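Local coordinates for protein putative phosphatase/phosphodiesterase MPN_349 (Mycoplasma pneumoniae M129, PDB 1T71) that probably hydrolyses phosphoester bonds, perhaps those of 2',3'-cyclic nucleotides, at an active centre that binds two iron ions, at residues A[8-13]-A[20-25]; A[54-59]-A[65-70]; A[136-141]-A[169-174]; A[143-148]-A[173-178]; A[122-125]-A[129-132]. All blocks are in the same frame, centred on the assembly; numbering follows the deposited sequence.

All five contacts rest on apolar side chains, but they sit at different depths. Interactions 1 and 2 are buried: each packs a helix against the same mixed sheet, and they touch through Lys23 with Phe58 and Phe9 with Thr68. Interactions 3 and 4 lie nearer the surface, their centres about 8 Å apart; both use helix 137-145 and share Asp173 and Gly174, one through aromatic rings, the other through a single isoleucine. Interaction 5, partly buried, packs the end of strand 117-124 against the loop that runs on to that helix and meets interaction 3 where Pro137 packs on Leu124. Iron chemistry enters directly in interaction 1, where Asp12 binds the metal, and by proximity in interaction 5.

Interaction 1: residues A[8-13]-A[20-25]; sequences IFLGDV and NIIKNN. With FE (Fe (III) ion), chain B.
Ile22 of helix 15-23 points its side chain at the end of strand 6-10, and its terminal methyl does nearly all the touching. CD1 of Ile22 lies 3.6 Å from Val13 CG2, the closest approach here, and 4.0 Å from Leu10 CD1. The two partners are met differently: Leu10 and Ile22 come tip to tip, whereas Val13 and Ile22 cross at about a right angle. Leu10 CG stands beside its backbone N (chi1 -54°), which sends the branch outward to the helix, and Ile22 is fully extended to its CD1 (chi2 -178°). All three residues are buried; Leu243 of strand 241-249 also touches Leu10 and Ile22, and Val40 flanks Leu10 and Val13.

The outward flank of the helix faces solvent: Lys23 and Asn24 are exposed and take no part, with Lys23 NZ in a salt bridge to Glu61. Just beyond, before helix 26-33, Asn25 ND2 donates to Ile21 O at 2.7 Å, nearly straight at 172°, in the carbonyl plane and on a lone pair; the bond also lies close to the amide plane, so it fixes how that amide is turned.

On the strand side, Gly11 carries the chain on to Asp12, whose OD2 binds an iron ion at 2.2 Å, while Glu43 and Asn44 also bind that metal. A metal-binding aspartate just past the first beta-strand is characteristic of calcineurin-like metallophosphoesterases.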
# COMPACT_ATOMS: atom_id res chain seq x y z
N ILE A 8 10.92 -3.85 -3.83
CA ILE A 8 10.74 -2.63 -3.05
C ILE A 8 9.24 -2.38 -3.03
O ILE A 8 8.61 -2.26 -4.09
CB ILE A 8 11.43 -1.40 -3.70
CG1 ILE A 8 12.93 -1.41 -3.40
CG2 ILE A 8 10.80 -0.11 -3.16
CD1 ILE A 8 13.68 -0.23 -4.01
N PHE A 9 8.65 -2.34 -1.84
CA PHE A 9 7.22 -2.10 -1.69
C PHE A 9 7.00 -0.79 -0.93
O PHE A 9 7.47 -0.65 0.20
CB PHE A 9 6.55 -3.27 -0.95
CG PHE A 9 5.06 -3.14 -0.84
CD1 PHE A 9 4.48 -2.21 0.02
CD2 PHE A 9 4.23 -3.91 -1.65
CE1 PHE A 9 3.09 -2.04 0.06
CE2 PHE A 9 2.84 -3.74 -1.61
CZ PHE A 9 2.27 -2.81 -0.76
N LEU A 10 6.30 0.15 -1.54
CA LEU A 10 6.04 1.45 -0.91
C LEU A 10 4.59 1.57 -0.47
O LEU A 10 3.68 1.12 -1.17
CB LEU A 10 6.38 2.59 -1.89
CG LEU A 10 7.79 2.60 -2.50
CD1 LEU A 10 8.03 3.93 -3.20
CD2 LEU A 10 8.83 2.39 -1.42
N GLY A 11 4.38 2.19 0.69
CA GLY A 11 3.04 2.35 1.24
C GLY A 11 2.20 3.43 0.56
O GLY A 11 2.70 4.18 -0.27
N ASP A 12 0.93 3.49 0.96
CA ASP A 12 -0.05 4.43 0.42
C ASP A 12 0.50 5.74 -0.12
O ASP A 12 1.00 6.58 0.64
CB ASP A 12 -1.10 4.76 1.49
CG ASP A 12 -1.86 3.53 1.96
OD1 ASP A 12 -1.20 2.51 2.26
OD2 ASP A 12 -3.10 3.60 2.04
N VAL A 13 0.40 5.92 -1.44
CA VAL A 13 0.84 7.15 -2.09
C VAL A 13 -0.25 8.18 -1.82
O VAL A 13 -1.41 7.94 -2.13
CB VAL A 13 0.98 6.97 -3.62
CG1 VAL A 13 1.33 8.29 -4.27
CG2 VAL A 13 2.06 5.94 -3.92
N ASN A 20 5.64 13.41 -5.51
CA ASN A 20 6.94 14.05 -5.65
C ASN A 20 8.11 13.39 -4.92
O ASN A 20 9.20 13.28 -5.48
CB ASN A 20 6.85 15.52 -5.22
CG ASN A 20 6.14 16.36 -6.26
OD1 ASN A 20 5.64 17.45 -5.95
ND2 ASN A 20 6.10 15.88 -7.50
N ILE A 21 7.91 12.94 -3.69
CA ILE A 21 9.02 12.32 -2.99
C ILE A 21 9.38 10.98 -3.62
O ILE A 21 10.52 10.53 -3.51
CB ILE A 21 8.73 12.16 -1.48
CG1 ILE A 21 10.02 11.76 -0.75
CG2 ILE A 21 7.62 11.13 -1.25
CD1 ILE A 21 9.91 11.81 0.77
N ILE A 22 8.42 10.35 -4.29
CA ILE A 22 8.69 9.07 -4.94
C ILE A 22 9.46 9.30 -6.25
O ILE A 22 10.38 8.56 -6.58
CB ILE A 22 7.38 8.30 -5.26
CG1 ILE A 22 6.79 7.74 -3.96
CG2 ILE A 22 7.66 7.18 -6.26
CD1 ILE A 22 5.53 6.93 -4.15
N LYS A 23 9.07 10.34 -6.98
CA LYS A 23 9.75 10.66 -8.23
C LYS A 23 11.19 11.06 -7.96
O LYS A 23 12.09 10.69 -8.70
CB LYS A 23 9.02 11.80 -8.95
CG LYS A 23 9.59 12.14 -10.32
CD LYS A 23 9.73 10.88 -11.16
CE LYS A 23 10.28 11.18 -12.55
NZ LYS A 23 9.35 12.02 -13.35
N ASN A 24 11.41 11.82 -6.89
CA ASN A 24 12.75 12.29 -6.53
C ASN A 24 13.64 11.28 -5.82
O ASN A 24 14.79 11.61 -5.50
CB ASN A 24 12.63 13.52 -5.64
CG ASN A 24 11.99 14.70 -6.34
OD1 ASN A 24 11.68 15.71 -5.70
ND2 ASN A 24 11.79 14.59 -7.65
N ASN A 25 13.16 10.06 -5.55
CA ASN A 25 13.98 9.09 -4.83
C ASN A 25 13.96 7.65 -5.32
O ASN A 25 14.86 6.87 -4.98
CB ASN A 25 13.60 9.10 -3.34
CG ASN A 25 13.91 10.42 -2.66
OD1 ASN A 25 15.06 10.69 -2.30
ND2 ASN A 25 12.90 11.25 -2.48
FE FE B . -4.63 5.10 2.58

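Interaction 2: residues A[54-59]-A[65-70]; sequences KHYEFL and NYITMG
Ile67, on strand 66-68, aims its side chain into helix 53-62 and meets Tyr56 and Leu59 there. Its CB sets the direction, pointing at the helix. From CB the CG2 branch stays behind, anti to the backbone N, while CG1 stands beside that nitrogen (chi1 -71°) and carries the longer arm forward. The arm is extended, so the touching is left to the tip: CD1 lies 4.1 Å from Tyr56 CD2 and also 4.1 Å from Leu59 CD1. The isoleucine passes the tyrosine ring at a slant and crosses Leu59 at about a right angle. Tyr56 brings its ring near because CG lies anti to its backbone N (chi1 160°), and the polar end goes elsewhere, Tyr56 OH being hydrogen-bonded to Asp88 OD1. Leu89 of the neighbouring strand also touches Ile67, and Ala42 touches Leu59. Helix and strand belong to the beta-alpha-beta unit of strand 37-41, helix 53-62 and strand 66-68. With only carbon meeting carbon at ordinary van der Waals distances, the contact holds helix to sheet by shape and exclusion of water, and it gives little directional constraint of its own.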
# COMPACT_ATOMS: atom_id res chain seq x y z
N LYS A 54 -3.97 10.23 -15.45
CA LYS A 54 -2.81 11.10 -15.47
C LYS A 54 -1.81 10.66 -14.41
O LYS A 54 -0.63 10.46 -14.69
CB LYS A 54 -3.24 12.55 -15.21
CG LYS A 54 -2.11 13.58 -15.31
CD LYS A 54 -2.55 14.97 -14.85
CE LYS A 54 -2.95 14.94 -13.36
NZ LYS A 54 -3.34 16.28 -12.81
N HIS A 55 -2.29 10.48 -13.18
CA HIS A 55 -1.42 10.08 -12.09
C HIS A 55 -0.92 8.64 -12.21
O HIS A 55 0.17 8.32 -11.73
CB HIS A 55 -2.11 10.34 -10.76
CG HIS A 55 -2.27 11.81 -10.47
ND1 HIS A 55 -3.22 12.31 -9.62
CD2 HIS A 55 -1.58 12.88 -10.94
CE1 HIS A 55 -3.12 13.62 -9.57
NE2 HIS A 55 -2.14 13.99 -10.36
N TYR A 56 -1.71 7.78 -12.84
CA TYR A 56 -1.29 6.40 -13.02
C TYR A 56 -0.08 6.38 -13.94
O TYR A 56 0.89 5.66 -13.69
CB TYR A 56 -2.42 5.56 -13.63
CG TYR A 56 -1.93 4.28 -14.28
CD1 TYR A 56 -1.52 4.26 -15.62
CD2 TYR A 56 -1.83 3.10 -13.55
CE1 TYR A 56 -1.02 3.10 -16.21
CE2 TYR A 56 -1.33 1.94 -14.12
CZ TYR A 56 -0.93 1.94 -15.45
OH TYR A 56 -0.41 0.79 -16.00
N GLU A 57 -0.11 7.19 -15.00
CA GLU A 57 1.02 7.23 -15.91
C GLU A 57 2.22 7.89 -15.23
O GLU A 57 3.36 7.48 -15.44
CB GLU A 57 0.65 7.95 -17.21
CG GLU A 57 -0.32 7.15 -18.10
CD GLU A 57 0.21 5.76 -18.51
OE1 GLU A 57 -0.56 4.99 -19.13
OE2 GLU A 57 1.39 5.44 -18.22
N PHE A 58 1.96 8.89 -14.39
CA PHE A 58 3.05 9.55 -13.66
C PHE A 58 3.82 8.51 -12.83
O PHE A 58 5.05 8.42 -12.90
CB PHE A 58 2.49 10.62 -12.72
CG PHE A 58 3.53 11.25 -11.83
CD1 PHE A 58 4.09 12.47 -12.16
CD2 PHE A 58 3.97 10.59 -10.68
CE1 PHE A 58 5.08 13.04 -11.35
CE2 PHE A 58 4.95 11.15 -9.87
CZ PHE A 58 5.51 12.38 -10.21
N LEU A 59 3.09 7.73 -12.03
CA LEU A 59 3.71 6.71 -11.19
C LEU A 59 4.45 5.71 -12.06
O LEU A 59 5.55 5.26 -11.74
CB LEU A 59 2.66 5.98 -10.35
CG LEU A 59 2.06 6.76 -9.19
CD1 LEU A 59 1.02 5.90 -8.48
CD2 LEU A 59 3.17 7.19 -8.22
N ASN A 65 6.37 -0.47 -11.02
CA ASN A 65 6.04 -1.60 -11.89
C ASN A 65 4.64 -2.15 -11.66
O ASN A 65 3.95 -2.50 -12.61
CB ASN A 65 7.04 -2.73 -11.70
CG ASN A 65 8.44 -2.33 -12.10
OD1 ASN A 65 8.67 -1.91 -13.23
ND2 ASN A 65 9.38 -2.45 -11.18
N TYR A 66 4.24 -2.26 -10.40
CA TYR A 66 2.92 -2.79 -10.07
C TYR A 66 2.23 -1.94 -9.00
O TYR A 66 2.88 -1.29 -8.19
CB TYR A 66 3.06 -4.24 -9.61
CG TYR A 66 3.49 -5.17 -10.73
CD1 TYR A 66 2.57 -5.63 -11.66
CD2 TYR A 66 4.83 -5.53 -10.88
CE1 TYR A 66 2.97 -6.45 -12.72
CE2 TYR A 66 5.24 -6.35 -11.94
CZ TYR A 66 4.30 -6.80 -12.86
OH TYR A 66 4.68 -7.59 -13.92
N ILE A 67 0.90 -1.97 -9.00
CA ILE A 67 0.13 -1.17 -8.06
C ILE A 67 -0.97 -1.95 -7.32
O ILE A 67 -1.69 -2.75 -7.93
CB ILE A 67 -0.53 0.01 -8.80
CG1 ILE A 67 0.54 1.02 -9.21
CG2 ILE A 67 -1.58 0.66 -7.94
CD1 ILE A 67 -0.02 2.22 -9.97
N THR A 68 -1.08 -1.71 -6.02
CA THR A 68 -2.13 -2.33 -5.21
C THR A 68 -2.97 -1.16 -4.69
O THR A 68 -2.49 -0.02 -4.68
CB THR A 68 -1.55 -3.15 -4.02
OG1 THR A 68 -0.71 -2.31 -3.21
CG2 THR A 68 -0.73 -4.32 -4.54
N MET A 69 -4.21 -1.42 -4.26
CA MET A 69 -5.08 -0.33 -3.79
C MET A 69 -5.71 -0.55 -2.42
O MET A 69 -5.12 -1.19 -1.55
CB MET A 69 -6.17 -0.07 -4.84
CG MET A 69 -5.64 0.38 -6.21
SD MET A 69 -5.10 2.11 -6.26
CE MET A 69 -3.53 1.96 -5.95
N GLY A 70 -6.90 0.00 -2.21
CA GLY A 70 -7.56 -0.12 -0.92
C GLY A 70 -9.01 0.29 -0.87
O GLY A 70 -9.80 -0.05 -1.76

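Interaction 3: residues A[136-141]-A[169-174]; sequences NPFKVL and CMAFDG
Phe138 and Leu141 of helix 137-145 meet Ala171 and Phe172 of helix 162-172, two helices of the alternating strand-helix succession of this alpha/beta fold. Asn136 occupies the N-cap position, and its backbone O accepts the first helical bond, from Val140 N at 2.9 Å. Pro137 follows, buried on the sheet side against Phe157. Phe138 is the first to cross the gap: with CG beside its backbone N (chi1 -70°) it presents the rim of its ring to Ala171, and Ala171 CB lies 4.1 Å from Phe138 CE1, near the ring plane. The same ring passes Phe172 at a slant, Phe138 CD1 being 3.9 Å from Phe172 CE1, and packs edge-to-face with Phe168. Its backbone takes part too, since Phe138 O sits at the edge of the Phe172 ring, near the ring plane and 3.2 Å from Phe172 CZ. One turn on from Pro137, Leu141 runs antiparallel to the Phe172 side chain and lays a methyl over one face of that ring in an unusually close CH-pi contact: Leu141 CD1 stands 3.5 Å from the centroid of Phe172, displaced toward the rim, 26° off the ring normal.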
# COMPACT_ATOMS: atom_id res chain seq x y z
N ASN A 136 -15.23 -12.31 3.28
CA ASN A 136 -14.17 -12.55 4.26
C ASN A 136 -12.77 -12.71 3.64
O ASN A 136 -12.55 -13.59 2.82
CB ASN A 136 -14.50 -13.80 5.08
CG ASN A 136 -13.68 -13.88 6.35
OD1 ASN A 136 -14.15 -13.51 7.44
ND2 ASN A 136 -12.44 -14.34 6.23
N PRO A 137 -11.81 -11.86 4.05
CA PRO A 137 -10.43 -11.87 3.56
C PRO A 137 -9.73 -13.20 3.83
O PRO A 137 -9.02 -13.73 2.97
CB PRO A 137 -9.76 -10.73 4.34
CG PRO A 137 -10.89 -9.95 4.93
CD PRO A 137 -11.93 -10.97 5.22
N PHE A 138 -9.92 -13.72 5.04
CA PHE A 138 -9.31 -14.99 5.44
C PHE A 138 -9.78 -16.11 4.53
O PHE A 138 -8.97 -16.86 3.98
CB PHE A 138 -9.68 -15.31 6.89
CG PHE A 138 -9.03 -14.41 7.91
CD1 PHE A 138 -7.87 -14.81 8.56
CD2 PHE A 138 -9.56 -13.16 8.19
CE1 PHE A 138 -7.24 -13.97 9.48
CE2 PHE A 138 -8.94 -12.31 9.12
CZ PHE A 138 -7.78 -12.71 9.76
N LYS A 139 -11.09 -16.23 4.36
CA LYS A 139 -11.64 -17.28 3.51
C LYS A 139 -11.22 -17.10 2.06
O LYS A 139 -10.79 -18.05 1.41
CB LYS A 139 -13.16 -17.31 3.64
CG LYS A 139 -13.62 -17.53 5.07
CD LYS A 139 -15.12 -17.76 5.18
CE LYS A 139 -15.50 -18.00 6.63
NZ LYS A 139 -16.95 -18.29 6.79
N VAL A 140 -11.34 -15.88 1.54
CA VAL A 140 -10.97 -15.61 0.16
C VAL A 140 -9.53 -15.98 -0.17
O VAL A 140 -9.27 -16.66 -1.16
CB VAL A 140 -11.17 -14.11 -0.20
CG1 VAL A 140 -10.55 -13.81 -1.57
CG2 VAL A 140 -12.65 -13.79 -0.23
N LEU A 141 -8.59 -15.53 0.65
CA LEU A 141 -7.18 -15.82 0.40
C LEU A 141 -6.87 -17.30 0.55
O LEU A 141 -6.04 -17.84 -0.18
CB LEU A 141 -6.29 -14.99 1.34
CG LEU A 141 -4.79 -14.94 1.05
CD1 LEU A 141 -4.11 -16.13 1.67
CD2 LEU A 141 -4.52 -14.90 -0.45
N CYS A 169 -1.64 -12.54 9.90
CA CYS A 169 -0.26 -12.98 9.86
C CYS A 169 -0.14 -14.40 10.41
O CYS A 169 0.54 -15.25 9.85
CB CYS A 169 0.62 -12.04 10.70
SG CYS A 169 2.35 -12.57 10.88
N MET A 170 -0.81 -14.63 11.53
CA MET A 170 -0.76 -15.93 12.18
C MET A 170 -1.41 -17.02 11.34
O MET A 170 -0.98 -18.17 11.35
CB MET A 170 -1.44 -15.84 13.55
CG MET A 170 -0.70 -16.60 14.62
SD MET A 170 0.72 -15.72 15.30
CE MET A 170 1.80 -15.53 13.88
N ALA A 171 -2.45 -16.65 10.60
CA ALA A 171 -3.16 -17.59 9.76
C ALA A 171 -2.41 -18.03 8.50
O ALA A 171 -2.40 -19.21 8.16
CB ALA A 171 -4.51 -17.02 9.37
N PHE A 172 -1.78 -17.09 7.80
CA PHE A 172 -1.09 -17.41 6.55
C PHE A 172 0.44 -17.33 6.54
O PHE A 172 1.04 -17.41 5.47
CB PHE A 172 -1.63 -16.51 5.43
CG PHE A 172 -3.12 -16.58 5.25
CD1 PHE A 172 -3.94 -15.64 5.85
CD2 PHE A 172 -3.69 -17.60 4.50
CE1 PHE A 172 -5.33 -15.70 5.69
CE2 PHE A 172 -5.07 -17.68 4.34
CZ PHE A 172 -5.90 -16.73 4.93
N ASP A 173 1.06 -17.19 7.70
CA ASP A 173 2.50 -17.04 7.77
C ASP A 173 3.37 -17.77 6.74
O ASP A 173 4.07 -17.13 5.97
CB ASP A 173 3.02 -17.38 9.18
CG ASP A 173 4.50 -17.05 9.34
OD1 ASP A 173 5.04 -17.21 10.45
OD2 ASP A 173 5.14 -16.64 8.34
N GLY A 174 3.34 -19.09 6.70
CA GLY A 174 4.21 -19.74 5.73
C GLY A 174 3.61 -20.05 4.37
O GLY A 174 4.32 -20.47 3.46

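Interaction 4: residues A[143-148]-A[173-178]; sequences ELILKR and DGYVTT
Ile145 O accepts a backbone bond from Arg148 N at 2.8 Å, closing a type I turn from Ile145 to Arg148 that follows helix 137-145, while the side chain of the same isoleucine reaches over to Tyr175 and Val176. Just before it, Lys147 N donates to Leu144 O at 3.0 Å, and Arg148 then leaves helical geometry with a positive phi of 46°.

The Ile145 side chain carries the whole contact. CG1 stands beside the backbone N (chi1 -63°), and a second bend (chi2 -64°) brings CD1 against Val176, where Ile145 CD1 and Val176 CG2 are 3.5 Å apart, tighter than usual for two methyls. The two residues cross at about a right angle. CD1 of Ile145 also lies 3.7 Å from Tyr175 O, a packing contact between a methyl and a backbone oxygen. The other branch is slacker: Ile145 CG2 is 4.4 Å from Tyr175 CB. There is a depth gradient across the three residues, with Val176 buried, Ile145 partly exposed and Tyr175 at the surface.

The loop has other partners. Ser198 OG hydrogen-bonds to the backbone oxygens of both Asp173 and Val176, and Thr177 OG1 bonds to His153 N. His153 of strand 152-158 also touches both Ile145 and Val176.

The contact thus joins the end region of helix 137-145 to the loop leading from helix 162-172 into strand 178-182. These two helices connect the parallel strands 117-124, 152-158 and 178-182, as in the beta-alpha-beta units of an alpha/beta fold.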
# COMPACT_ATOMS: atom_id res chain seq x y z
N GLU A 143 -8.89 -19.89 -0.13
CA GLU A 143 -9.32 -20.54 -1.36
C GLU A 143 -8.34 -20.29 -2.50
O GLU A 143 -8.04 -21.20 -3.28
CB GLU A 143 -10.69 -20.03 -1.80
CG GLU A 143 -11.86 -20.71 -1.11
CD GLU A 143 -13.09 -20.74 -2.00
OE1 GLU A 143 -14.12 -21.31 -1.57
OE2 GLU A 143 -13.02 -20.20 -3.14
N LEU A 144 -7.85 -19.06 -2.60
CA LEU A 144 -6.90 -18.72 -3.65
C LEU A 144 -5.63 -19.54 -3.46
O LEU A 144 -5.08 -20.08 -4.42
CB LEU A 144 -6.58 -17.22 -3.62
CG LEU A 144 -5.72 -16.68 -4.77
CD1 LEU A 144 -6.50 -16.81 -6.08
CD2 LEU A 144 -5.37 -15.23 -4.51
N ILE A 145 -5.16 -19.63 -2.22
CA ILE A 145 -3.95 -20.38 -1.91
C ILE A 145 -4.09 -21.84 -2.34
O ILE A 145 -3.17 -22.42 -2.93
CB ILE A 145 -3.63 -20.38 -0.40
CG1 ILE A 145 -3.35 -18.96 0.09
CG2 ILE A 145 -2.43 -21.29 -0.12
CD1 ILE A 145 -2.14 -18.31 -0.52
N LEU A 146 -5.24 -22.43 -2.03
CA LEU A 146 -5.49 -23.83 -2.37
C LEU A 146 -5.49 -24.07 -3.88
O LEU A 146 -5.47 -25.21 -4.33
CB LEU A 146 -6.81 -24.29 -1.74
CG LEU A 146 -6.82 -24.24 -0.21
CD1 LEU A 146 -8.19 -24.63 0.33
CD2 LEU A 146 -5.75 -25.17 0.34
N LYS A 147 -5.52 -22.99 -4.65
CA LYS A 147 -5.48 -23.09 -6.10
C LYS A 147 -4.05 -23.48 -6.50
O LYS A 147 -3.80 -23.98 -7.60
CB LYS A 147 -5.89 -21.75 -6.72
CG LYS A 147 -5.67 -21.64 -8.22
CD LYS A 147 -4.23 -21.28 -8.54
CE LYS A 147 -3.86 -19.92 -7.97
NZ LYS A 147 -4.73 -18.85 -8.51
N ARG A 148 -3.11 -23.24 -5.59
CA ARG A 148 -1.70 -23.58 -5.76
C ARG A 148 -1.01 -23.22 -7.08
O ARG A 148 -0.38 -24.09 -7.70
CB ARG A 148 -1.50 -25.07 -5.51
CG ARG A 148 -2.09 -25.59 -4.21
CD ARG A 148 -1.46 -24.92 -3.00
NE ARG A 148 -1.64 -25.73 -1.80
CZ ARG A 148 -1.11 -26.94 -1.64
NH1 ARG A 148 -0.36 -27.47 -2.60
NH2 ARG A 148 -1.33 -27.62 -0.52
N ASP A 173 1.06 -17.19 7.70
CA ASP A 173 2.50 -17.04 7.77
C ASP A 173 3.37 -17.77 6.74
O ASP A 173 4.07 -17.13 5.97
CB ASP A 173 3.02 -17.38 9.18
CG ASP A 173 4.50 -17.05 9.34
OD1 ASP A 173 5.04 -17.21 10.45
OD2 ASP A 173 5.14 -16.64 8.34
N GLY A 174 3.34 -19.09 6.70
CA GLY A 174 4.21 -19.74 5.73
C GLY A 174 3.61 -20.05 4.37
O GLY A 174 4.32 -20.47 3.46
N TYR A 175 2.31 -19.85 4.23
CA TYR A 175 1.60 -20.15 2.98
C TYR A 175 1.74 -19.08 1.91
O TYR A 175 1.24 -19.25 0.79
CB TYR A 175 0.13 -20.39 3.29
CG TYR A 175 -0.09 -21.63 4.11
CD1 TYR A 175 -0.46 -22.83 3.50
CD2 TYR A 175 0.11 -21.63 5.49
CE1 TYR A 175 -0.63 -24.00 4.25
CE2 TYR A 175 -0.05 -22.79 6.24
CZ TYR A 175 -0.42 -23.97 5.61
OH TYR A 175 -0.56 -25.13 6.34
N VAL A 176 2.41 -17.99 2.24
CA VAL A 176 2.61 -16.88 1.31
C VAL A 176 4.01 -16.31 1.50
O VAL A 176 4.67 -16.58 2.50
CB VAL A 176 1.52 -15.79 1.53
CG1 VAL A 176 2.03 -14.44 1.12
CG2 VAL A 176 0.28 -16.14 0.73
N THR A 177 4.48 -15.53 0.52
CA THR A 177 5.81 -14.94 0.59
C THR A 177 5.82 -13.72 1.52
O THR A 177 6.67 -13.63 2.40
CB THR A 177 6.30 -14.49 -0.80
OG1 THR A 177 6.16 -15.58 -1.73
CG2 THR A 177 7.76 -14.07 -0.74
N THR A 178 4.89 -12.79 1.32
CA THR A 178 4.84 -11.61 2.17
C THR A 178 3.43 -11.22 2.56
O THR A 178 2.47 -11.42 1.81
CB THR A 178 5.50 -10.36 1.51
OG1 THR A 178 4.64 -9.84 0.49
CG2 THR A 178 6.84 -10.72 0.89

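Interaction 5: residues A[122-125]-A[129-132]; sequences NLLG and PLPF
Strand 117-124 ends at Leu124, and the chain returns after four intervening residues, at Pro129, as an irregular segment that stands well off, Leu124 CA being 9.5 Å from Leu130 CA, so side chains alone bridge the gap. Leu124 supplies one side of the bridge with a single methyl. Its CD1 lies 4.0 Å from Phe132 CZ and 4.2 Å from Phe132 CE2, arriving at the edge of the ring near its plane, and the leucine crosses the phenylalanine at about a right angle. The same CD1 meets Leu130 CD2 more loosely, at 4.3 Å.

Phe132 can turn its far end back to the strand because CG takes the crowded position between the backbone N and the carbonyl carbon (chi1 53°). This also brings the ring over Leu130, two residues earlier: Leu130 CB sits 4.1 Å above one face, over the centre of the Phe132 ring. The ring is therefore met at an edge by the strand and over a face by its own segment. Further aromatic packing fixes it, with Phe99 stacked on it and Trp74 nearly perpendicular. Leu130 and Phe132 are partly exposed, whereas Leu124 is buried.

Metal ligands stand close by. The nearest side-chain atoms of Leu124 and His158 are about 4 Å apart, as are those of Leu130 and Asn71, and both His158 and Asn71 bind one of the two irons. The contact thus forms an apolar wall of leucine and phenylalanine beside the di-iron centre of a calcineurin-like metallophosphoesterase, built by a loop leaving a strand of the second sheet.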
# COMPACT_ATOMS: atom_id res chain seq x y z
N ASN A 122 -4.36 -8.23 -3.35
CA ASN A 122 -4.76 -7.08 -2.54
C ASN A 122 -6.09 -7.45 -1.88
O ASN A 122 -6.99 -7.96 -2.53
CB ASN A 122 -4.91 -5.85 -3.45
CG ASN A 122 -5.31 -4.57 -2.70
OD1 ASN A 122 -4.92 -4.34 -1.54
ND2 ASN A 122 -6.09 -3.72 -3.37
N LEU A 123 -6.20 -7.21 -0.58
CA LEU A 123 -7.43 -7.53 0.15
C LEU A 123 -7.81 -6.42 1.13
O LEU A 123 -6.95 -5.64 1.56
CB LEU A 123 -7.25 -8.83 0.94
CG LEU A 123 -7.03 -10.12 0.14
CD1 LEU A 123 -6.20 -11.10 0.97
CD2 LEU A 123 -8.38 -10.73 -0.21
N LEU A 124 -9.09 -6.36 1.47
CA LEU A 124 -9.61 -5.37 2.41
C LEU A 124 -9.93 -6.04 3.75
O LEU A 124 -10.62 -7.05 3.81
CB LEU A 124 -10.88 -4.70 1.86
CG LEU A 124 -10.71 -3.44 1.01
CD1 LEU A 124 -11.98 -3.17 0.23
CD2 LEU A 124 -10.39 -2.26 1.92
N GLY A 125 -9.41 -5.46 4.82
CA GLY A 125 -9.66 -6.01 6.14
C GLY A 125 -11.11 -5.83 6.53
O GLY A 125 -11.76 -4.87 6.11
N PRO A 129 -14.12 0.31 7.80
CA PRO A 129 -15.51 0.71 7.54
C PRO A 129 -15.66 1.02 6.06
O PRO A 129 -14.92 1.85 5.53
CB PRO A 129 -15.68 1.96 8.40
CG PRO A 129 -14.64 1.80 9.48
CD PRO A 129 -13.46 1.26 8.71
N LEU A 130 -16.59 0.35 5.39
CA LEU A 130 -16.81 0.56 3.96
C LEU A 130 -18.26 0.90 3.63
O LEU A 130 -19.18 0.52 4.37
CB LEU A 130 -16.42 -0.69 3.15
CG LEU A 130 -14.97 -1.02 2.80
CD1 LEU A 130 -14.08 0.20 3.01
CD2 LEU A 130 -14.49 -2.19 3.62
N PRO A 131 -18.49 1.60 2.51
CA PRO A 131 -19.82 2.01 2.03
C PRO A 131 -20.51 0.82 1.37
O PRO A 131 -21.71 0.83 1.15
CB PRO A 131 -19.50 3.09 0.99
CG PRO A 131 -18.10 3.52 1.32
CD PRO A 131 -17.44 2.24 1.71
N PHE A 132 -19.72 -0.20 1.06
CA PHE A 132 -20.23 -1.41 0.41
C PHE A 132 -19.90 -2.65 1.23
O PHE A 132 -19.20 -2.57 2.24
CB PHE A 132 -19.63 -1.55 -0.98
CG PHE A 132 -18.13 -1.50 -0.99
CD1 PHE A 132 -17.47 -0.27 -1.02
CD2 PHE A 132 -17.38 -2.66 -0.92
CE1 PHE A 132 -16.08 -0.21 -0.98
CE2 PHE A 132 -15.98 -2.61 -0.87
CZ PHE A 132 -15.33 -1.38 -0.90